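Local coordinates for protein CalS13 (Micromonospora echinospora, PDB 4ZAS) that probably transfers an amino group to a nucleotide-linked keto sugar, as a pyridoxal phosphate-dependent aminotransferase of the DegT/DnrJ/EryC1 family, at residues 312-317 with 328-333. Numbering follows the deposited sequence.
Sequences VEQTER and YPLKVR
Glu313 and Lys331 face each other as an antiparallel hydrogen-bonded pair, Glu313 N giving to Lys331 O at 2.8 Å and Lys331 N to Glu313 O at 2.7 Å, the latter nearly straight at 171°. Lys331 can be followed outward from this pair: CB rests 3.8 Å from Glu313 O, a bend about the CG-CD bond (chi3 -74°) brings CE to 4.1 Å from Gln314 O, and NZ stops 4.1 Å from Glu313 OE1, too far for a salt bridge. NZ bonds instead to Pro137 O, and OE1 pairs with Arg378. Val312 CG1 meets Leu330 CD2 on the other face. Past Gln314 the backbones diverge, and a water links them, accepting from Thr315 N and Arg317 NH2 and donating to Pro329 O. Arg317 NH2 also approaches Tyr328 CE2 at 3.3 Å, with guanidinium and ring 79° apart; Asp303 holds both this nitrogen and Tyr328 OH. The contact probably belongs to the small C-terminal domain of a fold-type I aminotransferase, away from the sugar nucleotide site. Strand 328-332 is the middle of a three-stranded antiparallel sheet, between 312-313 and 379-382, and Ile400 of helix 390-401 packs against Val312 and Leu330.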
loop_
_atom_site.group_PDB
_atom_site.type_symbol
_atom_site.label_atom_id
_atom_site.label_comp_id
_atom_site.label_asym_id
_atom_site.label_seq_id
_atom_site.Cartn_x
_atom_site.Cartn_y
_atom_site.Cartn_z
ATOM N N VAL A 312 35.678 -19.704 0.882
ATOM C CA VAL A 312 35.004 -18.430 0.674
ATOM C C VAL A 312 35.094 -18.064 -0.794
ATOM O O VAL A 312 36.186 -17.831 -1.303
ATOM C CB VAL A 312 35.604 -17.318 1.549
ATOM C CG1 VAL A 312 35.057 -15.980 1.124
ATOM C CG2 VAL A 312 35.324 -17.584 2.999
ATOM N N GLU A 313 33.968 -18.101 -1.494
ATOM C CA GLU A 313 33.960 -17.700 -2.892
ATOM C C GLU A 313 33.231 -16.386 -3.020
ATOM O O GLU A 313 32.111 -16.250 -2.527
ATOM C CB GLU A 313 33.311 -18.766 -3.779
ATOM C CG GLU A 313 33.984 -20.124 -3.645
ATOM C CD GLU A 313 33.602 -21.103 -4.739
ATOM O OE1 GLU A 313 32.847 -20.721 -5.666
ATOM O OE2 GLU A 313 34.059 -22.266 -4.648
ATOM N N GLN A 314 33.849 -15.423 -3.694
ATOM C CA GLN A 314 33.243 -14.101 -3.840
ATOM C C GLN A 314 32.438 -14.071 -5.138
ATOM O O GLN A 314 32.539 -14.988 -5.962
ATOM C CB GLN A 314 34.314 -13.006 -3.846
ATOM C CG GLN A 314 35.216 -12.997 -2.607
ATOM C CD GLN A 314 36.224 -11.854 -2.603
ATOM O OE1 GLN A 314 36.064 -10.855 -3.298
ATOM N NE2 GLN A 314 37.289 -12.024 -1.855
ATOM N N THR A 315 31.657 -13.010 -5.304
ATOM C CA THR A 315 30.804 -12.783 -6.466
ATOM C C THR A 315 31.608 -12.124 -7.585
ATOM O O THR A 315 32.612 -11.460 -7.321
ATOM C CB THR A 315 29.589 -11.894 -6.085
ATOM O OG1 THR A 315 28.615 -12.684 -5.393
ATOM C CG2 THR A 315 28.923 -11.271 -7.315
ATOM N N GLU A 316 31.205 -12.370 -8.830
ATOM C CA GLU A 316 31.776 -11.720 -10.015
ATOM C C GLU A 316 31.863 -10.183 -9.882
ATOM O O GLU A 316 31.015 -9.565 -9.240
ATOM C CB GLU A 316 30.925 -12.101 -11.233
ATOM C CG GLU A 316 31.253 -11.381 -12.518
ATOM C CD GLU A 316 30.169 -11.553 -13.564
ATOM O OE1 GLU A 316 29.446 -10.569 -13.861
ATOM O OE2 GLU A 316 30.077 -12.673 -14.118
ATOM N N ARG A 317 32.891 -9.575 -10.472
ATOM C CA ARG A 317 33.017 -8.111 -10.489
ATOM C C ARG A 317 33.404 -7.609 -11.870
ATOM O O ARG A 317 34.509 -7.832 -12.320
ATOM C CB ARG A 317 34.058 -7.603 -9.479
ATOM C CG ARG A 317 33.839 -7.977 -8.032
ATOM C CD ARG A 317 32.937 -7.002 -7.327
ATOM N NE ARG A 317 32.879 -7.282 -5.897
ATOM C CZ ARG A 317 32.093 -8.201 -5.345
ATOM N NH1 ARG A 317 31.319 -8.963 -6.103
ATOM N NH2 ARG A 317 32.111 -8.384 -4.034
ATOM N N TYR A 328 27.196 -7.453 1.680
ATOM C CA TYR A 328 28.300 -8.090 0.969
ATOM C C TYR A 328 28.066 -9.608 0.891
ATOM O O TYR A 328 27.912 -10.265 1.927
ATOM C CB TYR A 328 29.637 -7.786 1.651
ATOM C CG TYR A 328 30.837 -8.211 0.840
ATOM C CD1 TYR A 328 31.334 -9.497 0.928
ATOM C CD2 TYR A 328 31.451 -7.330 -0.031
ATOM C CE1 TYR A 328 32.417 -9.894 0.183
ATOM C CE2 TYR A 328 32.532 -7.717 -0.788
ATOM C CZ TYR A 328 33.019 -8.997 -0.679
ATOM O OH TYR A 328 34.115 -9.373 -1.427
ATOM N N PRO A 329 28.018 -10.159 -0.335
ATOM C CA PRO A 329 27.771 -11.576 -0.623
ATOM C C PRO A 329 29.032 -12.453 -0.556
ATOM O O PRO A 329 30.112 -12.001 -0.949
ATOM C CB PRO A 329 27.241 -11.546 -2.054
ATOM C CG PRO A 329 27.944 -10.417 -2.660
ATOM C CD PRO A 329 28.118 -9.377 -1.577
ATOM N N LEU A 330 28.879 -13.678 -0.045
ATOM C CA LEU A 330 29.895 -14.716 -0.119
ATOM C C LEU A 330 29.213 -16.049 -0.425
ATOM O O LEU A 330 28.046 -16.236 -0.091
ATOM C CB LEU A 330 30.675 -14.838 1.190
ATOM C CG LEU A 330 31.609 -13.704 1.594
ATOM C CD1 LEU A 330 32.298 -14.053 2.917
ATOM C CD2 LEU A 330 32.612 -13.410 0.481
ATOM N N LYS A 331 29.919 -16.972 -1.068
ATOM C CA LYS A 331 29.429 -18.345 -1.112
ATOM C C LYS A 331 30.381 -19.228 -0.308
ATOM O O LYS A 331 31.557 -19.355 -0.654
ATOM C CB LYS A 331 29.279 -18.830 -2.548
ATOM C CG LYS A 331 28.280 -18.015 -3.337
ATOM C CD LYS A 331 28.321 -18.368 -4.794
ATOM C CE LYS A 331 29.571 -17.789 -5.451
ATOM N NZ LYS A 331 29.747 -18.274 -6.852
ATOM N N VAL A 332 29.876 -19.835 0.763
ATOM C CA VAL A 332 30.736 -20.521 1.724
ATOM C C VAL A 332 30.370 -21.983 1.921
ATOM O O VAL A 332 29.197 -22.341 1.896
ATOM C CB VAL A 332 30.697 -19.808 3.096
ATOM C CG1 VAL A 332 31.122 -18.374 2.945
ATOM C CG2 VAL A 332 29.298 -19.845 3.697
ATOM N N ARG A 333 31.379 -22.829 2.108
ATOM C CA ARG A 333 31.170 -24.200 2.570
ATOM C C ARG A 333 30.643 -24.146 4.005
ATOM O O ARG A 333 30.987 -23.230 4.751
ATOM C CB ARG A 333 32.469 -25.020 2.502
ATOM C CG ARG A 333 33.546 -24.541 3.482
ATOM C CD ARG A 333 34.697 -25.536 3.775
ATOM N NE ARG A 333 35.566 -24.934 4.787
ATOM C CZ ARG A 333 35.332 -24.991 6.105
ATOM N NH1 ARG A 333 34.279 -25.650 6.582
ATOM N NH2 ARG A 333 36.155 -24.390 6.958
HETATM O O HOH W 1 31.583 -10.948 -3.354
#